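Local coordinates for Lmo2349 protein (Listeria monocytogenes, PDB 4GVO), which probably serves as the extracellular solute-binding protein of an L-cystine ABC transporter, capturing its amino-acid ligand between two lobes for import, at residues Glu41-Lys44 / Lys50-Phe53; Asp43-Gly48 / Asp223-Lys228; Lys69-Ala74 / Lys204-Leu209. One frame throughout, in Å; residues are numbered along the deposited sequence.

Contact 1. Residues Glu41-Lys44 / Lys50-Phe53; sequences EIDK and KFKF. With NA (sodium ion), chain D.
The carboxylate of D43 works at both of its oxygens: OD1 binds the sodium ion, while OD2 takes the backbone N-H of F51. The metal bond from D43 OD1 is 2.2 Å long, and the carbonyl O of the same residue reaches the ion at 2.3 Å, so D43 closes a chelate ring on it. The first torsion explains the chelate: CG stands anti to the backbone N and beside the carbonyl carbon (chi1 -173°), which swings the carboxylate round toward its own C=O. Water 1 and the carbonyl oxygens of L46 and Y49 complete the five ligands, a hard, all-oxygen set that suits sodium.

The bond from F51 N to D43 OD2 measures 3.1 Å and is fairly straight, 162° at the hydrogen. It arrives well above the carboxylate plane, 58° out of it. Metal and amide together should fix the rotation of the group, and the nearby cation probably favours its ionised form. Aspartate fits here because its short arm lets a residue at the helix end touch the ion and the neighbouring strand at once.

Next to the polar contact the F51 ring turns toward the helix. D43 OD1 lies at the ring edge, 3.5 Å from F51 CD1, where the carboxylate faces the slightly positive ring hydrogens. Farther along the ring, at F51 CZ, CG2 of I42, its beta-branch methyl, reaches in from the helix to 4.1 Å, the two side chains crossing at a slant. I42 also touches A216 and I220 of helix 207-222. Strand 49-55 pairs in parallel with strand 9-15, so helix 34-44 belongs to the right-handed beta-alpha-beta crossover characteristic of the alpha/beta lobes of periplasmic binding proteins.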
loop_
_atom_site.group_PDB
_atom_site.type_symbol
_atom_site.label_atom_id
_atom_site.label_comp_id
_atom_site.label_asym_id
_atom_site.label_seq_id
_atom_site.Cartn_x
_atom_site.Cartn_y
_atom_site.Cartn_z
ATOM N N GLU A 41 10.102 7.276 13.484
ATOM C CA GLU A 41 9.611 7.278 14.854
ATOM C C GLU A 41 9.961 5.981 15.579
ATOM O O GLU A 41 10.369 5.992 16.735
ATOM C CB GLU A 41 8.110 7.568 14.879
ATOM C CG GLU A 41 7.543 7.767 16.260
ATOM C CD GLU A 41 8.110 9.000 16.965
ATOM O OE1 GLU A 41 8.487 9.981 16.285
ATOM O OE2 GLU A 41 8.203 8.964 18.202
ATOM N N ILE A 42 9.850 4.847 14.883
ATOM C CA ILE A 42 10.256 3.580 15.429
ATOM C C ILE A 42 11.752 3.567 15.733
ATOM O O ILE A 42 12.178 3.150 16.819
ATOM C CB ILE A 42 9.876 2.433 14.449
ATOM C CG1 ILE A 42 8.379 2.215 14.506
ATOM C CG2 ILE A 42 10.611 1.169 14.776
ATOM C CD1 ILE A 42 7.831 1.398 13.356
ATOM N N ASP A 43 12.551 4.062 14.812
ATOM C CA ASP A 43 14.003 4.128 15.000
ATOM C C ASP A 43 14.348 4.918 16.277
ATOM O O ASP A 43 15.187 4.487 17.068
ATOM C CB ASP A 43 14.627 4.774 13.745
ATOM C CG ASP A 43 16.143 4.770 13.713
ATOM O OD1 ASP A 43 16.786 4.158 14.549
ATOM O OD2 ASP A 43 16.686 5.295 12.723
ATOM N N LYS A 44 13.651 6.034 16.494
ATOM C CA LYS A 44 13.908 6.875 17.638
ATOM C C LYS A 44 13.715 6.095 18.961
ATOM O O LYS A 44 14.414 6.338 19.957
ATOM C CB LYS A 44 13.014 8.112 17.487
ATOM C CG LYS A 44 12.933 9.069 18.632
ATOM C CD LYS A 44 11.798 10.057 18.381
ATOM C CE LYS A 44 11.952 10.785 17.053
ATOM N NZ LYS A 44 10.713 11.564 16.677
ATOM N N LYS A 50 19.644 1.202 14.076
ATOM C CA LYS A 50 19.646 2.406 13.229
ATOM C C LYS A 50 18.986 1.999 11.938
ATOM O O LYS A 50 19.432 1.097 11.298
ATOM C CB LYS A 50 21.085 2.899 12.954
ATOM C CG LYS A 50 21.210 4.167 12.109
ATOM C CD LYS A 50 22.653 4.388 11.622
ATOM C CE LYS A 50 22.886 3.910 10.174
ATOM N NZ LYS A 50 24.157 3.142 10.003
ATOM N N PHE A 51 17.948 2.709 11.551
ATOM C CA PHE A 51 17.187 2.370 10.347
ATOM C C PHE A 51 17.619 3.300 9.237
ATOM O O PHE A 51 17.672 4.524 9.404
ATOM C CB PHE A 51 15.684 2.503 10.591
ATOM C CG PHE A 51 15.104 1.439 11.487
ATOM C CD1 PHE A 51 15.346 1.420 12.854
ATOM C CD2 PHE A 51 14.261 0.437 10.979
ATOM C CE1 PHE A 51 14.814 0.440 13.676
ATOM C CE2 PHE A 51 13.724 -0.526 11.829
ATOM C CZ PHE A 51 13.978 -0.493 13.179
ATOM N N LYS A 52 17.896 2.722 8.092
ATOM C CA LYS A 52 18.164 3.485 6.912
ATOM C C LYS A 52 17.296 2.981 5.770
ATOM O O LYS A 52 16.904 1.837 5.772
ATOM C CB LYS A 52 19.606 3.376 6.525
ATOM C CG LYS A 52 20.055 2.022 6.162
ATOM C CD LYS A 52 21.545 2.005 5.841
ATOM C CE LYS A 52 21.897 2.840 4.613
ATOM N NZ LYS A 52 23.341 2.743 4.296
ATOM N N PHE A 53 17.039 3.836 4.789
ATOM C CA PHE A 53 16.172 3.474 3.700
ATOM C C PHE A 53 16.956 3.106 2.442
ATOM O O PHE A 53 18.034 3.635 2.164
ATOM C CB PHE A 53 15.200 4.626 3.397
ATOM C CG PHE A 53 14.269 4.933 4.529
ATOM C CD1 PHE A 53 13.126 4.169 4.746
ATOM C CD2 PHE A 53 14.565 5.949 5.428
ATOM C CE1 PHE A 53 12.284 4.469 5.787
ATOM C CE2 PHE A 53 13.733 6.220 6.493
ATOM C CZ PHE A 53 12.587 5.479 6.662
HETATM NA NA NA D . 17.294 3.611 16.637
HETATM O O HOH W 1 18.453 5.361 17.546
#

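Contact 2. Residues Asp43-Gly48 / Asp223-Lys228; sequences DKRLPG and DGTLKK. With NA (sodium ion), chain D.
R45 runs extended from CG to NE (chi2 -173°) and so carries its guanidinium across to D223, whose carboxylate is folded back between its own backbone N and carbonyl carbon (chi1 77°). The two side chains arrive from opposite directions. NH1 and NH2 of R45 both close on a single oxygen, D223 OD2, at 2.9 and 2.8 Å. That oxygen lies close to the guanidinium plane, but the carboxylate is twisted 67° against it: NH2 uses the syn lone pair of OD2, whereas NH1 comes from above the carboxylate plane. The result is a forked, end-on salt bridge rather than two matched bonds to two oxygens.

D223 OD1 turns to its own segment, 223-228. It accepts the backbone N of T225 at 3.0 Å, forming an Asx turn at the start of helix 225-234, for which aspartate is short enough. T225 OG1 comes to the same oxygen, D223 OD1, at 2.5 Å, unusually short for a hydroxyl on a carboxylate, so its exact length is doubtful. G224 between them adopts a positive phi, a conformation that suits glycine, which has no CB to press on the preceding carbonyl O.

E41 holds NE of R45, and S219 takes a bond from NH1. With every guanidinium nitrogen engaged and both D223 oxygens in use, the pair should be well ordered and D223 probably stays ionised, although the bridge lies at the surface.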
loop_
_atom_site.group_PDB
_atom_site.type_symbol
_atom_site.label_atom_id
_atom_site.label_comp_id
_atom_site.label_asym_id
_atom_site.label_seq_id
_atom_site.Cartn_x
_atom_site.Cartn_y
_atom_site.Cartn_z
ATOM N N ASP A 43 12.551 4.062 14.812
ATOM C CA ASP A 43 14.003 4.128 15.000
ATOM C C ASP A 43 14.348 4.918 16.277
ATOM O O ASP A 43 15.187 4.487 17.068
ATOM C CB ASP A 43 14.627 4.774 13.745
ATOM C CG ASP A 43 16.143 4.770 13.713
ATOM O OD1 ASP A 43 16.786 4.158 14.549
ATOM O OD2 ASP A 43 16.686 5.295 12.723
ATOM N N LYS A 44 13.651 6.034 16.494
ATOM C CA LYS A 44 13.908 6.875 17.638
ATOM C C LYS A 44 13.715 6.095 18.961
ATOM O O LYS A 44 14.414 6.338 19.957
ATOM C CB LYS A 44 13.014 8.112 17.487
ATOM C CG LYS A 44 12.933 9.069 18.632
ATOM C CD LYS A 44 11.798 10.057 18.381
ATOM C CE LYS A 44 11.952 10.785 17.053
ATOM N NZ LYS A 44 10.713 11.564 16.677
ATOM N N ARG A 45 12.772 5.158 18.950
ATOM C CA ARG A 45 12.416 4.386 20.088
ATOM C C ARG A 45 13.152 3.070 20.227
ATOM O O ARG A 45 12.891 2.293 21.171
ATOM C CB ARG A 45 10.891 4.187 20.092
ATOM C CG ARG A 45 10.182 5.532 20.096
ATOM C CD ARG A 45 8.704 5.372 20.272
ATOM N NE ARG A 45 8.019 6.656 20.047
ATOM C CZ ARG A 45 6.955 7.050 20.715
ATOM N NH1 ARG A 45 6.427 6.267 21.656
ATOM N NH2 ARG A 45 6.381 8.181 20.411
ATOM N N LEU A 46 14.121 2.823 19.352
ATOM C CA LEU A 46 14.915 1.573 19.395
ATOM C C LEU A 46 16.386 1.956 19.365
ATOM O O LEU A 46 17.011 2.032 18.295
ATOM C CB LEU A 46 14.559 0.714 18.184
ATOM C CG LEU A 46 13.176 0.012 18.271
ATOM C CD1 LEU A 46 12.920 -0.738 16.949
ATOM C CD2 LEU A 46 13.025 -0.943 19.472
ATOM N N PRO A 47 16.948 2.244 20.531
ATOM C CA PRO A 47 18.339 2.684 20.547
ATOM C C PRO A 47 19.377 1.651 20.114
ATOM O O PRO A 47 20.472 2.030 19.700
ATOM C CB PRO A 47 18.547 3.121 21.998
ATOM C CG PRO A 47 17.510 2.430 22.793
ATOM C CD PRO A 47 16.330 2.256 21.867
ATOM N N GLY A 48 18.994 0.376 20.099
ATOM C CA GLY A 48 19.914 -0.660 19.631
ATOM C C GLY A 48 19.942 -0.845 18.127
ATOM O O GLY A 48 20.657 -1.698 17.610
ATOM N N ASP A 223 0.889 6.309 23.157
ATOM C CA ASP A 223 1.050 7.717 23.473
ATOM C C ASP A 223 0.344 8.711 22.535
ATOM O O ASP A 223 0.492 9.924 22.709
ATOM C CB ASP A 223 2.524 8.061 23.713
ATOM C CG ASP A 223 3.340 8.185 22.444
ATOM O OD1 ASP A 223 2.753 8.141 21.343
ATOM O OD2 ASP A 223 4.574 8.352 22.579
ATOM N N GLY A 224 -0.448 8.189 21.592
ATOM C CA GLY A 224 -1.215 9.009 20.693
ATOM C C GLY A 224 -0.475 9.449 19.450
ATOM O O GLY A 224 -1.038 10.147 18.623
ATOM N N THR A 225 0.753 8.991 19.288
ATOM C CA THR A 225 1.570 9.398 18.126
ATOM C C THR A 225 0.989 8.831 16.824
ATOM O O THR A 225 0.982 9.525 15.805
ATOM C CB THR A 225 3.052 9.009 18.328
ATOM O OG1 THR A 225 3.506 9.699 19.500
ATOM C CG2 THR A 225 3.915 9.422 17.109
ATOM N N LEU A 226 0.490 7.601 16.810
ATOM C CA LEU A 226 -0.043 7.074 15.559
ATOM C C LEU A 226 -1.271 7.828 15.130
ATOM O O LEU A 226 -1.473 8.040 13.932
ATOM C CB LEU A 226 -0.306 5.575 15.613
ATOM C CG LEU A 226 -0.373 4.886 14.232
ATOM C CD1 LEU A 226 1.007 4.847 13.592
ATOM C CD2 LEU A 226 -0.937 3.481 14.372
ATOM N N LYS A 227 -2.106 8.212 16.098
ATOM C CA LYS A 227 -3.254 9.071 15.766
ATOM C C LYS A 227 -2.838 10.364 15.055
ATOM O O LYS A 227 -3.398 10.748 14.025
ATOM C CB LYS A 227 -4.074 9.378 17.016
ATOM C CG LYS A 227 -5.187 10.384 16.807
ATOM C CD LYS A 227 -6.262 9.811 15.928
ATOM C CE LYS A 227 -7.336 10.859 15.469
ATOM N NZ LYS A 227 -6.804 11.936 14.575
ATOM N N LYS A 228 -1.836 11.018 15.602
ATOM C CA LYS A 228 -1.335 12.263 15.028
ATOM C C LYS A 228 -0.705 12.061 13.626
ATOM O O LYS A 228 -0.954 12.828 12.695
ATOM C CB LYS A 228 -0.349 12.945 15.983
ATOM C CG LYS A 228 -1.009 13.536 17.233
ATOM C CD LYS A 228 0.004 14.031 18.257
ATOM C CE LYS A 228 -0.672 14.750 19.411
ATOM N NZ LYS A 228 -0.952 16.184 19.073
HETATM NA NA NA D . 17.294 3.611 16.637
HETATM O O HOH W 1 18.453 5.361 17.546
#

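Contact 3. Residues Lys69-Ala74 / Lys204-Leu209; sequences KVDIVA and KDETKL
Polar contacts gather about the carboxylate of E206. Its OE1 lies only 2.5 Å from the backbone O of D71; two oxygens so near each other suggest that the acid carries a proton and donates it, though the hydrogen's place is not settled. OE1 accepts the backbone N-H of G203. The other oxygen, OE2, rests 3.3 Å from D71 CB. Glutamate has the length to bridge the gap: its chain continues extended beyond CG (chi2 -175°), crossing D71 at about a right angle.

Electrostatically the two acids would repel if both were charged, with D71 OD1 3.7 Å from E206 OE2. Water 2, which donates to D71 OD1 at 2.7 Å and weakly to E206 OE2, may ease this, while D71 OD2 accepts the backbone N of T12. A protonated E206 would lessen any repulsion further.

Apolar packing lies nearby, where CD1 of I72, in one of its two conformers, meets CD2 of L209 at 3.8 Å. Both branched chains are buried, and L202 of strand 191-202 touches each of them. Strand 72-73 thus receives the first turn of helix 207-222 against its sheet, the layered helix-on-sheet build of an alpha/beta lobe in this solute-binding family.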
loop_
_atom_site.group_PDB
_atom_site.type_symbol
_atom_site.label_atom_id
_atom_site.label_comp_id
_atom_site.label_asym_id
_atom_site.label_seq_id
_atom_site.Cartn_x
_atom_site.Cartn_y
_atom_site.Cartn_z
ATOM N N LYS A 69 18.363 -8.317 0.477
ATOM C CA LYS A 69 18.999 -7.030 0.176
ATOM C C LYS A 69 18.387 -5.831 0.938
ATOM O O LYS A 69 18.927 -4.721 0.914
ATOM C CB LYS A 69 19.046 -6.815 -1.341
ATOM C CG LYS A 69 20.002 -7.801 -2.045
ATOM C CD LYS A 69 19.821 -7.766 -3.557
ATOM C CE LYS A 69 20.682 -8.817 -4.259
ATOM N NZ LYS A 69 20.195 -9.101 -5.639
ATOM N N VAL A 70 17.228 -6.076 1.545
ATOM C CA VAL A 70 16.675 -5.226 2.587
ATOM C C VAL A 70 16.272 -6.142 3.771
ATOM O O VAL A 70 16.090 -7.346 3.596
ATOM C CB VAL A 70 15.486 -4.386 2.111
ATOM C CG1 VAL A 70 15.909 -3.376 0.998
ATOM C CG2 VAL A 70 14.317 -5.266 1.691
ATOM N N ASP A 71 16.140 -5.560 4.958
ATOM C CA ASP A 71 15.711 -6.257 6.145
ATOM C C ASP A 71 14.232 -6.153 6.460
ATOM O O ASP A 71 13.652 -7.049 7.087
ATOM C CB ASP A 71 16.524 -5.776 7.353
ATOM C CG ASP A 71 18.034 -5.883 7.135
ATOM O OD1 ASP A 71 18.509 -6.972 6.721
ATOM O OD2 ASP A 71 18.770 -4.875 7.357
ATOM N N ILE A 72 13.618 -5.066 6.032
ATOM C CA ILE A 72 12.209 -4.771 6.269
ATOM C C ILE A 72 11.685 -4.088 5.056
ATOM O O ILE A 72 12.439 -3.327 4.428
ATOM C CB ILE A 72 12.021 -3.770 7.437
ATOM C CG1 ILE A 72 12.566 -4.351 8.730
ATOM C CG2 ILE A 72 10.551 -3.373 7.597
ATOM C CD1 ILE A 72 12.371 -3.460 9.963
ATOM N N VAL A 73 10.408 -4.315 4.754
ATOM C CA VAL A 73 9.716 -3.524 3.706
ATOM C C VAL A 73 8.598 -2.744 4.379
ATOM O O VAL A 73 7.827 -3.320 5.183
ATOM C CB VAL A 73 9.183 -4.437 2.590
ATOM C CG1 VAL A 73 8.219 -3.691 1.665
ATOM C CG2 VAL A 73 10.354 -5.012 1.789
ATOM N N ALA A 74 8.524 -1.458 4.033
ATOM C CA ALA A 74 7.453 -0.531 4.475
ATOM C C ALA A 74 6.845 0.138 3.267
ATOM O O ALA A 74 7.486 0.996 2.675
ATOM C CB ALA A 74 8.040 0.530 5.407
ATOM N N LYS A 204 11.743 -14.339 7.491
ATOM C CA LYS A 204 11.226 -15.261 8.507
ATOM C C LYS A 204 12.194 -15.438 9.685
ATOM O O LYS A 204 11.737 -15.734 10.781
ATOM C CB LYS A 204 10.879 -16.634 7.896
ATOM C CG LYS A 204 9.552 -16.621 7.124
ATOM C CD LYS A 204 8.326 -16.477 7.996
ATOM C CE LYS A 204 7.020 -16.874 7.285
ATOM N NZ LYS A 204 5.780 -16.354 8.004
ATOM N N ASP A 205 13.504 -15.261 9.458
ATOM C CA ASP A 205 14.512 -15.375 10.509
ATOM C C ASP A 205 14.559 -14.205 11.476
ATOM O O ASP A 205 15.196 -14.296 12.526
ATOM C CB ASP A 205 15.903 -15.486 9.832
ATOM C CG ASP A 205 16.163 -14.314 8.826
ATOM O OD1 ASP A 205 15.383 -14.108 7.785
ATOM O OD2 ASP A 205 17.154 -13.595 9.082
ATOM N N GLU A 206 13.909 -13.088 11.103
ATOM C CA GLU A 206 14.072 -11.792 11.802
ATOM C C GLU A 206 13.073 -11.573 12.932
ATOM O O GLU A 206 12.458 -10.524 13.078
ATOM C CB GLU A 206 14.068 -10.608 10.810
ATOM C CG GLU A 206 15.171 -10.635 9.796
ATOM C CD GLU A 206 15.193 -9.397 8.939
ATOM O OE1 GLU A 206 14.254 -9.245 8.136
ATOM O OE2 GLU A 206 16.091 -8.556 9.106
ATOM N N THR A 207 12.886 -12.615 13.726
ATOM C CA THR A 207 11.929 -12.577 14.814
ATOM C C THR A 207 12.248 -11.589 15.925
ATOM O O THR A 207 11.361 -10.935 16.432
ATOM C CB THR A 207 11.677 -13.971 15.356
ATOM O OG1 THR A 207 12.916 -14.546 15.778
ATOM C CG2 THR A 207 11.005 -14.865 14.290
ATOM N N LYS A 208 13.517 -11.380 16.207
ATOM C CA LYS A 208 13.896 -10.437 17.237
ATOM C C LYS A 208 13.576 -9.038 16.787
ATOM O O LYS A 208 12.960 -8.263 17.526
ATOM C CB LYS A 208 15.408 -10.585 17.612
ATOM C CG LYS A 208 15.888 -9.562 18.618
ATOM C CD LYS A 208 17.301 -9.827 19.094
ATOM C CE LYS A 208 17.756 -8.711 20.022
ATOM N NZ LYS A 208 19.179 -8.883 20.420
ATOM N N LEU A 209 13.994 -8.708 15.584
ATOM C CA LEU A 209 13.681 -7.375 15.024
ATOM C C LEU A 209 12.175 -7.129 14.957
ATOM O O LEU A 209 11.685 -6.055 15.311
ATOM C CB LEU A 209 14.314 -7.212 13.659
ATOM C CG LEU A 209 14.044 -5.934 12.876
ATOM C CD1 LEU A 209 14.533 -4.737 13.687
ATOM C CD2 LEU A 209 14.746 -6.019 11.518
HETATM O O HOH W 2 17.907 -9.579 6.587
#

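All three contacts lie in the same lobe. Contacts 1 and 2 share D43, K44, the sodium ion and the end of helix 34-44, and their centres are about 10 Å apart. Contact 3 sits about 13 Å from contact 1 by centres, on the same mixed sheet, where F51 packs on one conformer of I72; from contact 2 its centre is about 19 Å away. Along the chain contact 1 closes before contact 3 opens, and contact 3 is nested within the long loop closed by contact 2. Helices 207-222 and 225-234, late in the sequence, thus return to complete the lobe built on the N-terminal strands, so that both ends of the chain contribute to it.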